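Local coordinates for sugar-binding transport ATP-binding protein (Pyrococcus horikoshii, PDB 1V43) that probably hydrolyses ATP to drive sugar uptake, serving as the nucleotide-binding subunit of an ABC transporter, at residues A[10-15]-A[160-165]; A[41-46]-A[203-208]; A[50-55]-A[59-64]; A[71-76]-A[82-87]. All blocks are in the same frame, centred on the assembly; numbering follows the deposited sequence.

Interaction 1 of 4, residues A[10-15]-A[160-165]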
# COMPACT_ATOMS: atom_id res chain seq x y z
N VAL A 10 9.38 -3.46 32.10
CA VAL A 10 10.71 -4.05 32.13
C VAL A 10 11.66 -3.63 31.00
O VAL A 10 11.41 -3.87 29.81
CB VAL A 10 10.58 -5.60 32.14
CG1 VAL A 10 11.95 -6.24 32.12
CG2 VAL A 10 9.80 -6.04 33.36
N GLU A 11 12.76 -3.00 31.38
CA GLU A 11 13.75 -2.58 30.41
C GLU A 11 14.48 -3.81 29.89
O GLU A 11 14.81 -4.70 30.67
CB GLU A 11 14.76 -1.62 31.04
CG GLU A 11 15.92 -1.32 30.12
CD GLU A 11 16.83 -0.25 30.69
OE1 GLU A 11 16.34 0.88 30.88
OE2 GLU A 11 18.01 -0.56 30.96
N VAL A 12 14.71 -3.87 28.58
CA VAL A 12 15.41 -4.99 27.96
C VAL A 12 16.71 -4.54 27.29
O VAL A 12 16.72 -3.61 26.47
CB VAL A 12 14.52 -5.67 26.89
CG1 VAL A 12 15.30 -6.78 26.19
CG2 VAL A 12 13.30 -6.26 27.54
N LYS A 13 17.81 -5.19 27.66
CA LYS A 13 19.12 -4.86 27.09
C LYS A 13 19.67 -6.01 26.26
O LYS A 13 19.70 -7.15 26.72
CB LYS A 13 20.16 -4.59 28.18
CG LYS A 13 19.96 -3.40 29.07
CD LYS A 13 21.11 -3.40 30.08
CE LYS A 13 20.90 -2.43 31.22
NZ LYS A 13 19.68 -2.77 31.98
N LEU A 14 20.10 -5.71 25.05
CA LEU A 14 20.71 -6.73 24.22
C LEU A 14 22.18 -6.26 24.14
O LEU A 14 22.44 -5.15 23.67
CB LEU A 14 20.06 -6.76 22.83
CG LEU A 14 18.52 -6.92 22.74
CD1 LEU A 14 18.13 -7.01 21.26
CD2 LEU A 14 18.06 -8.18 23.47
N GLU A 15 23.12 -7.07 24.61
CA GLU A 15 24.53 -6.67 24.61
C GLU A 15 25.39 -7.46 23.68
O GLU A 15 25.49 -8.68 23.82
CB GLU A 15 25.18 -6.81 25.98
CG GLU A 15 24.53 -6.11 27.13
CD GLU A 15 25.52 -5.93 28.28
OE1 GLU A 15 26.33 -6.85 28.55
OE2 GLU A 15 25.48 -4.86 28.91
N PRO A 160 2.78 -10.96 30.75
CA PRO A 160 4.20 -11.09 30.45
C PRO A 160 4.96 -9.83 30.81
O PRO A 160 4.39 -8.74 30.84
CB PRO A 160 4.20 -11.32 28.95
CG PRO A 160 3.14 -10.34 28.51
CD PRO A 160 2.03 -10.57 29.54
N ASP A 161 6.25 -9.98 31.10
CA ASP A 161 7.09 -8.83 31.41
C ASP A 161 7.53 -8.24 30.08
O ASP A 161 7.90 -7.08 30.00
CB ASP A 161 8.33 -9.22 32.22
CG ASP A 161 7.99 -9.59 33.65
OD1 ASP A 161 7.06 -8.97 34.21
OD2 ASP A 161 8.66 -10.48 34.23
N VAL A 162 7.49 -9.05 29.04
CA VAL A 162 7.88 -8.62 27.71
C VAL A 162 6.95 -9.28 26.69
O VAL A 162 6.76 -10.50 26.69
CB VAL A 162 9.35 -9.01 27.40
CG1 VAL A 162 9.72 -8.52 26.02
CG2 VAL A 162 10.30 -8.40 28.44
N LEU A 163 6.37 -8.45 25.83
CA LEU A 163 5.44 -8.91 24.81
C LEU A 163 6.20 -8.93 23.49
O LEU A 163 6.84 -7.94 23.13
CB LEU A 163 4.25 -7.95 24.75
CG LEU A 163 3.11 -8.30 23.80
CD1 LEU A 163 2.57 -9.68 24.16
CD2 LEU A 163 2.01 -7.25 23.92
N LEU A 164 6.15 -10.05 22.80
CA LEU A 164 6.87 -10.21 21.56
C LEU A 164 5.92 -10.55 20.43
O LEU A 164 5.11 -11.47 20.54
CB LEU A 164 7.91 -11.34 21.70
CG LEU A 164 8.89 -11.29 22.87
CD1 LEU A 164 9.73 -12.57 22.90
CD2 LEU A 164 9.79 -10.05 22.75
N MET A 165 6.03 -9.81 19.32
CA MET A 165 5.14 -10.07 18.19
C MET A 165 5.90 -10.12 16.89
O MET A 165 6.69 -9.22 16.60
CB MET A 165 4.04 -9.01 18.10
CG MET A 165 3.30 -8.75 19.41
SD MET A 165 1.73 -7.90 19.09
CE MET A 165 1.34 -7.23 20.67
O HOH W 1 7.17 -4.77 30.50

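Interaction 2 of 4, residues A[41-46]-A[203-208]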
# COMPACT_ATOMS: atom_id res chain seq x y z
N VAL A 41 9.64 -1.27 17.47
CA VAL A 41 9.45 -2.04 16.25
C VAL A 41 10.81 -2.34 15.62
O VAL A 41 11.66 -1.45 15.52
CB VAL A 41 8.63 -1.29 15.18
CG1 VAL A 41 8.65 -2.09 13.88
CG2 VAL A 41 7.19 -1.09 15.64
N LEU A 42 11.04 -3.59 15.25
CA LEU A 42 12.26 -3.97 14.57
C LEU A 42 11.80 -4.03 13.11
O LEU A 42 11.00 -4.90 12.73
CB LEU A 42 12.77 -5.33 15.04
CG LEU A 42 13.07 -5.50 16.53
CD1 LEU A 42 13.63 -6.91 16.76
CD2 LEU A 42 14.05 -4.41 16.99
N LEU A 43 12.28 -3.08 12.31
CA LEU A 43 11.89 -2.94 10.92
C LEU A 43 13.03 -3.26 9.96
O LEU A 43 14.14 -2.76 10.12
CB LEU A 43 11.41 -1.50 10.67
CG LEU A 43 11.03 -1.11 9.24
CD1 LEU A 43 9.77 -1.85 8.84
CD2 LEU A 43 10.80 0.40 9.15
N GLY A 44 12.73 -4.06 8.95
CA GLY A 44 13.75 -4.42 7.98
C GLY A 44 13.28 -5.48 7.01
O GLY A 44 12.28 -6.16 7.27
N PRO A 45 13.98 -5.67 5.88
CA PRO A 45 13.58 -6.68 4.89
C PRO A 45 13.78 -8.10 5.39
O PRO A 45 14.38 -8.33 6.45
CB PRO A 45 14.47 -6.35 3.69
CG PRO A 45 15.74 -5.88 4.35
CD PRO A 45 15.22 -4.98 5.47
N SER A 46 13.28 -9.06 4.62
CA SER A 46 13.42 -10.47 4.97
C SER A 46 14.88 -10.83 5.13
O SER A 46 15.72 -10.44 4.32
CB SER A 46 12.80 -11.35 3.88
OG SER A 46 11.44 -11.01 3.68
N VAL A 203 5.01 1.22 6.76
CA VAL A 203 3.84 1.98 7.23
C VAL A 203 3.37 1.47 8.60
O VAL A 203 2.99 2.27 9.47
CB VAL A 203 2.64 1.89 6.25
CG1 VAL A 203 1.37 2.40 6.93
CG2 VAL A 203 2.93 2.74 4.99
N GLU A 204 3.39 0.16 8.79
CA GLU A 204 2.97 -0.43 10.07
C GLU A 204 3.96 -0.01 11.16
O GLU A 204 3.57 0.34 12.26
CB GLU A 204 2.92 -1.96 9.95
CG GLU A 204 2.39 -2.70 11.18
CD GLU A 204 1.85 -4.09 10.82
OE1 GLU A 204 0.90 -4.15 10.01
OE2 GLU A 204 2.36 -5.11 11.32
N ALA A 205 5.24 -0.05 10.83
CA ALA A 205 6.26 0.34 11.78
C ALA A 205 6.04 1.80 12.25
O ALA A 205 6.01 2.06 13.43
CB ALA A 205 7.64 0.18 11.16
N MET A 206 5.86 2.72 11.30
CA MET A 206 5.64 4.13 11.62
C MET A 206 4.38 4.34 12.44
O MET A 206 4.29 5.27 13.24
CB MET A 206 5.54 4.94 10.33
CG MET A 206 6.85 5.10 9.57
SD MET A 206 7.97 6.20 10.45
CE MET A 206 7.37 7.79 9.91
N THR A 207 3.40 3.47 12.23
CA THR A 207 2.12 3.55 12.94
C THR A 207 2.19 3.05 14.37
O THR A 207 1.55 3.60 15.27
CB THR A 207 1.04 2.68 12.28
OG1 THR A 207 0.92 3.02 10.89
CG2 THR A 207 -0.28 2.86 12.99
N MET A 208 2.98 2.01 14.59
CA MET A 208 3.01 1.43 15.92
C MET A 208 4.17 1.69 16.88
O MET A 208 3.96 1.74 18.10
CB MET A 208 2.79 -0.07 15.77
CG MET A 208 1.40 -0.38 15.16
SD MET A 208 1.26 -2.11 14.78
CE MET A 208 0.36 -2.65 16.26

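Interaction 3 of 4, residues A[50-55]-A[59-64]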
# COMPACT_ATOMS: atom_id res chain seq x y z
N LYS A 50 15.95 -9.38 12.07
CA LYS A 50 14.92 -8.99 13.03
C LYS A 50 14.20 -10.17 13.65
O LYS A 50 13.94 -10.18 14.84
CB LYS A 50 13.91 -8.03 12.37
CG LYS A 50 13.06 -8.63 11.25
CD LYS A 50 12.23 -7.52 10.60
CE LYS A 50 11.25 -8.07 9.58
NZ LYS A 50 11.94 -8.68 8.43
N THR A 51 13.90 -11.18 12.84
CA THR A 51 13.22 -12.34 13.37
C THR A 51 14.14 -13.16 14.27
O THR A 51 13.73 -13.64 15.33
CB THR A 51 12.67 -13.21 12.24
OG1 THR A 51 11.75 -12.43 11.47
CG2 THR A 51 11.95 -14.44 12.79
N THR A 52 15.40 -13.31 13.85
CA THR A 52 16.37 -14.07 14.64
C THR A 52 16.51 -13.40 16.00
O THR A 52 16.55 -14.08 17.02
CB THR A 52 17.76 -14.14 13.96
OG1 THR A 52 17.64 -14.78 12.68
CG2 THR A 52 18.72 -14.92 14.84
N THR A 53 16.59 -12.07 16.01
CA THR A 53 16.69 -11.30 17.25
C THR A 53 15.47 -11.56 18.14
O THR A 53 15.62 -11.83 19.33
CB THR A 53 16.80 -9.78 16.97
OG1 THR A 53 17.96 -9.53 16.17
CG2 THR A 53 16.90 -8.98 18.27
N LEU A 54 14.27 -11.50 17.58
CA LEU A 54 13.07 -11.75 18.38
C LEU A 54 13.14 -13.14 19.02
O LEU A 54 12.84 -13.30 20.20
CB LEU A 54 11.80 -11.65 17.54
CG LEU A 54 10.51 -11.50 18.36
CD1 LEU A 54 10.49 -10.11 18.99
CD2 LEU A 54 9.28 -11.68 17.48
N ARG A 55 13.56 -14.14 18.23
CA ARG A 55 13.67 -15.51 18.70
C ARG A 55 14.71 -15.66 19.81
O ARG A 55 14.51 -16.45 20.73
CB ARG A 55 13.99 -16.45 17.52
CG ARG A 55 12.80 -16.62 16.56
CD ARG A 55 13.14 -17.44 15.31
NE ARG A 55 13.69 -18.76 15.62
CZ ARG A 55 12.98 -19.81 16.03
NH1 ARG A 55 11.66 -19.73 16.18
NH2 ARG A 55 13.60 -20.95 16.28
N GLY A 59 14.06 -16.77 23.57
CA GLY A 59 14.77 -17.91 24.12
C GLY A 59 14.58 -19.16 23.27
O GLY A 59 14.99 -20.26 23.66
N LEU A 60 13.95 -19.00 22.11
CA LEU A 60 13.74 -20.12 21.21
C LEU A 60 15.08 -20.37 20.51
O LEU A 60 15.31 -21.43 19.93
CB LEU A 60 12.67 -19.77 20.19
CG LEU A 60 11.32 -19.48 20.82
CD1 LEU A 60 10.33 -19.02 19.76
CD2 LEU A 60 10.82 -20.73 21.52
N GLU A 61 15.96 -19.38 20.59
CA GLU A 61 17.27 -19.47 19.98
C GLU A 61 18.27 -18.87 20.95
O GLU A 61 17.94 -17.92 21.67
CB GLU A 61 17.28 -18.69 18.66
CG GLU A 61 18.27 -19.19 17.64
CD GLU A 61 17.67 -19.25 16.25
OE1 GLU A 61 18.06 -20.16 15.48
OE2 GLU A 61 16.83 -18.40 15.92
N GLU A 62 19.48 -19.43 20.99
CA GLU A 62 20.53 -18.92 21.86
C GLU A 62 21.49 -18.09 21.02
O GLU A 62 21.66 -18.35 19.82
CB GLU A 62 21.30 -20.08 22.53
CG GLU A 62 20.47 -20.89 23.53
CD GLU A 62 20.26 -20.17 24.86
OE1 GLU A 62 20.13 -18.93 24.85
OE2 GLU A 62 20.22 -20.85 25.90
N PRO A 63 22.13 -17.08 21.62
CA PRO A 63 23.08 -16.23 20.89
C PRO A 63 24.40 -16.99 20.76
O PRO A 63 24.65 -17.95 21.51
CB PRO A 63 23.26 -15.02 21.81
CG PRO A 63 22.16 -15.13 22.80
CD PRO A 63 21.96 -16.59 22.99
N THR A 64 25.23 -16.55 19.83
CA THR A 64 26.54 -17.14 19.59
C THR A 64 27.50 -16.36 20.47
O THR A 64 28.56 -16.84 20.87
CB THR A 64 26.94 -17.00 18.11
OG1 THR A 64 26.08 -17.83 17.31
CG2 THR A 64 28.38 -17.40 17.91
O HOH W 2 16.32 -17.21 13.35

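Interaction 4 of 4, residues A[71-76]-A[82-87]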
# COMPACT_ATOMS: atom_id res chain seq x y z
N GLY A 71 15.41 -6.32 32.97
CA GLY A 71 15.67 -5.72 34.26
C GLY A 71 17.13 -6.00 34.55
O GLY A 71 17.97 -5.87 33.66
N ASP A 72 17.45 -6.43 35.77
CA ASP A 72 18.84 -6.74 36.11
C ASP A 72 19.15 -8.21 35.90
O ASP A 72 20.29 -8.63 36.05
CB ASP A 72 19.12 -6.41 37.57
CG ASP A 72 19.04 -4.93 37.85
OD1 ASP A 72 19.78 -4.17 37.18
OD2 ASP A 72 18.26 -4.52 38.74
N ARG A 73 18.15 -8.99 35.53
CA ARG A 73 18.36 -10.42 35.33
C ARG A 73 18.90 -10.82 33.96
O ARG A 73 18.36 -10.44 32.92
CB ARG A 73 17.05 -11.16 35.63
CG ARG A 73 17.15 -12.67 35.52
CD ARG A 73 15.87 -13.35 36.03
NE ARG A 73 14.68 -12.88 35.33
CZ ARG A 73 13.60 -13.62 35.11
NH1 ARG A 73 13.56 -14.88 35.53
NH2 ARG A 73 12.56 -13.12 34.46
N ASP A 74 20.00 -11.58 33.96
CA ASP A 74 20.59 -12.07 32.72
C ASP A 74 19.68 -13.26 32.41
O ASP A 74 19.64 -14.21 33.19
CB ASP A 74 22.03 -12.54 32.97
CG ASP A 74 22.73 -13.00 31.69
OD1 ASP A 74 22.05 -13.46 30.74
OD2 ASP A 74 23.97 -12.91 31.63
N VAL A 75 18.95 -13.21 31.30
CA VAL A 75 18.04 -14.30 30.96
C VAL A 75 18.52 -15.08 29.75
O VAL A 75 17.83 -15.96 29.24
CB VAL A 75 16.60 -13.76 30.70
CG1 VAL A 75 16.09 -12.99 31.91
CG2 VAL A 75 16.58 -12.87 29.47
N THR A 76 19.71 -14.74 29.29
CA THR A 76 20.31 -15.37 28.11
C THR A 76 20.16 -16.88 28.03
O THR A 76 19.83 -17.43 26.96
CB THR A 76 21.82 -15.07 28.04
OG1 THR A 76 22.04 -13.67 28.25
CG2 THR A 76 22.38 -15.48 26.69
N ASP A 82 10.73 -19.43 31.73
CA ASP A 82 11.16 -18.68 32.91
C ASP A 82 11.45 -17.21 32.67
O ASP A 82 11.82 -16.49 33.60
CB ASP A 82 12.37 -19.36 33.55
CG ASP A 82 12.04 -20.75 34.06
OD1 ASP A 82 11.16 -20.86 34.95
OD2 ASP A 82 12.64 -21.72 33.58
N ARG A 83 11.27 -16.76 31.43
CA ARG A 83 11.52 -15.37 31.07
C ARG A 83 10.27 -14.47 31.18
O ARG A 83 10.38 -13.25 31.07
CB ARG A 83 12.07 -15.29 29.63
CG ARG A 83 13.38 -16.04 29.41
CD ARG A 83 13.93 -15.79 28.02
NE ARG A 83 15.08 -16.64 27.74
CZ ARG A 83 16.03 -16.37 26.85
NH1 ARG A 83 16.00 -15.24 26.14
NH2 ARG A 83 17.01 -17.23 26.65
N ASN A 84 9.10 -15.07 31.39
CA ASN A 84 7.87 -14.28 31.50
C ASN A 84 7.57 -13.48 30.24
O ASN A 84 7.43 -12.27 30.29
CB ASN A 84 7.96 -13.31 32.68
CG ASN A 84 7.96 -14.01 34.01
OD1 ASN A 84 7.19 -14.96 34.22
ND2 ASN A 84 8.80 -13.55 34.93
N ILE A 85 7.47 -14.18 29.12
CA ILE A 85 7.20 -13.55 27.84
C ILE A 85 6.00 -14.22 27.20
O ILE A 85 5.61 -15.31 27.60
CB ILE A 85 8.38 -13.75 26.86
CG1 ILE A 85 8.68 -15.26 26.76
CG2 ILE A 85 9.61 -12.99 27.34
CD1 ILE A 85 9.32 -15.71 25.48
N SER A 86 5.43 -13.55 26.21
CA SER A 86 4.33 -14.09 25.44
C SER A 86 4.61 -13.66 24.01
O SER A 86 5.02 -12.53 23.72
CB SER A 86 2.96 -13.57 25.95
OG SER A 86 2.90 -12.16 25.91
N MET A 87 4.42 -14.60 23.10
CA MET A 87 4.69 -14.35 21.70
C MET A 87 3.42 -14.38 20.88
O MET A 87 2.56 -15.23 21.09
CB MET A 87 5.67 -15.40 21.21
CG MET A 87 5.91 -15.42 19.71
SD MET A 87 7.49 -14.69 19.25
CE MET A 87 6.98 -13.06 18.94

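Interaction 1 of 4, residues A[10-15]-A[160-165]
The two sheets of the ABC ATPase domain face each other where Val10 and Val12 lie against Asp161 and Val162. No hydrogen bond joins the segments directly. At the upstream end of the contact, CG2 of Val10 lies 3.7 Å from CB of Asp161, its nearest atom there, with the carboxyl carbon a little farther off. Both Val10 and Val12 place CG1 anti to the backbone N (chi1 178° and 176°), which leaves CG2 as the branch that meets the other segment. Two residues on, Val12 CG2 meets Val162 CG2 at 3.8 Å, the two branched side chains crossing at a slant. Segment 10-15 leads into strand 12-21 of the antiparallel sheet, whereas 160-165 carries a parallel strand of the mixed sheet in the P-loop NTPase core, so the valine pair belongs to the packing between them. Phe70 of strand 65-70 touches both Val12 and Val162. A water links the backbones: Val10 N donates to it at 3.0 Å, and it donates to Asp161 O over a separation short enough for its exact length to be doubtful. The Asp161 carboxylate also accepts a weak hydrogen bond from Asn84 at OD2; Val10 O accepts from the hydroxyl of Thr194.

Interaction 2 of 4, residues A[41-46]-A[203-208]
The methyl group of Ala205 rests against both Val41 and Leu43, and this alanine has the most surface buried by the contact. This is helix-on-sheet packing in the core of a P-loop NTPase: strand 39-43 runs into the Walker A loop, and helix 202-208 covers one face of the sheet to which that strand belongs. The axes of the short strand and helix segments approach to 8.9 Å and run nearly antiparallel, at 158°. Val41 and Leu43, two residues apart on the strand, both aim their CB atoms at the helix, and the small alanine probably helps the helix lie against the strand. Val41 CG1 reaches Ala205 CB at 3.7 Å; its other branch, CG2, faces the helix backbone, with Val41 CG2 4.0 Å from Ala205 O and close to the backbone of Met208 as well. Leu43 approaches with the fork of its side chain: CG is anti to the backbone N (chi1 177°), and both methyls face the alanine from the same side, CD1 lying 3.7 Å and CD2 3.8 Å from Ala205 CB. Ile212 on strand 211-216 touches both Leu43 and Ala205. On the other side of the helix, Val203, Met206 and Thr207 pack against Ala319 and Leu320 of the second subunit, so the helix lies between its own sheet and its partner chain. Within the helix, Val203 O is gripped twice by Thr207, whose backbone N (3.0 Å) and OG1 (2.6 Å) come from opposite faces of the carbonyl plane.

Interaction 3 of 4, residues A[50-55]-A[59-64]
Arg55 carries most of the contact with 59-64, through its backbone carbonyl as well as its side chain. Among the backbone bonds, Leu60 N donates to Arg55 O at 3.0 Å. Glu61 N adds a longer bond to Arg55 O, 3.3 Å, from well above the carbonyl plane, and Gly59 N makes a weak one. The Leu60 bond belongs to a Schellman motif that ends helix 50-58, the helix rising from the Walker A loop: Gly59, with positive phi, is its C-prime residue, its N pairing with Met56 O. The charged contact lies alongside. Arg55 NE forms a salt bridge to Glu61 OE2 at 3.2 Å, with an N-H...O angle of 155°; the oxygen lies close to the guanidinium plane but is approached from above the carboxylate plane, the two planes standing 87° apart. The bend of the arginine at chi3 (55°) brings the guanidinium round beside Leu60 and Glu61, and Leu60 CB covers one face toward the rim, with Leu60 CD1 3.9 Å from Arg55 NH1. The same Glu61 OE2 accepts from a water, which also hydrogen-bonds to Thr52 OG1 at 2.8 Å. Thr52 is an ATP-binding residue, though no nucleotide is bound in this chain, and Glu61 also touches Phe21 of that site.

Interaction 4 of 4, residues A[71-76]-A[82-87]
Arg73 NH1 donates to Asp82 O at 3.1 Å, the one hydrogen bond settled between the segments. It joins the short edge strand 73-74 of the antiparallel sheet to the turn that leads into strand 85-89, an edge strand of the mixed sheet in the ABC ATPase core. The carbonyl is met nearly end-on (C=O...N 163°), though the N-H is less straight and the oxygen lies somewhat off the guanidinium plane. With CG anti to the backbone N (chi1 -177°), Arg73 extends toward Asp82 before bending at chi3. The second arginine works in the reverse direction: Arg83, extended from CG to NE, lays its guanidinium face over the peptide carbonyl of Val75, whose C sits above the centre of the group. Val75 O is 3.0 Å from Arg83 NH2, but the angle rules out a hydrogen bond; Arg83 NE donates instead to Leu78 O, and NH1 makes weak hydrogen bonds to the carbonyl oxygens of Met56 and Ile57, near the end of helix 50-58. Within 71-76 the chain bends in an Asx turn. There Asp74 OD1 accepts from Thr76 N at 3.0 Å, met nearly straight out from its C-O bond.

In the fold
From the N terminus, 10-15 comes first, and its contact with 160-165 closes a loop of 144 residues. Strand 39-43 follows and opens interaction 2, which closes only at 203-208, so interactions 1 and 2 cross. Interactions 3 and 4 are short, consecutive closures nested inside both: the first shapes the exit of helix 50-58, the second the passage between the sheets. Interactions 1 and 4 adjoin, Glu11 of 10-15 being hydrogen-bonded to Gly71 and 160-165 lying beside 82-87 in the mixed sheet. Helix 50-58 ties in further contacts: Leu54 packs on Leu164, joining interactions 1 and 3, and Lys50 NZ hydrogen-bonds to Gly44 O, linking interactions 2 and 3.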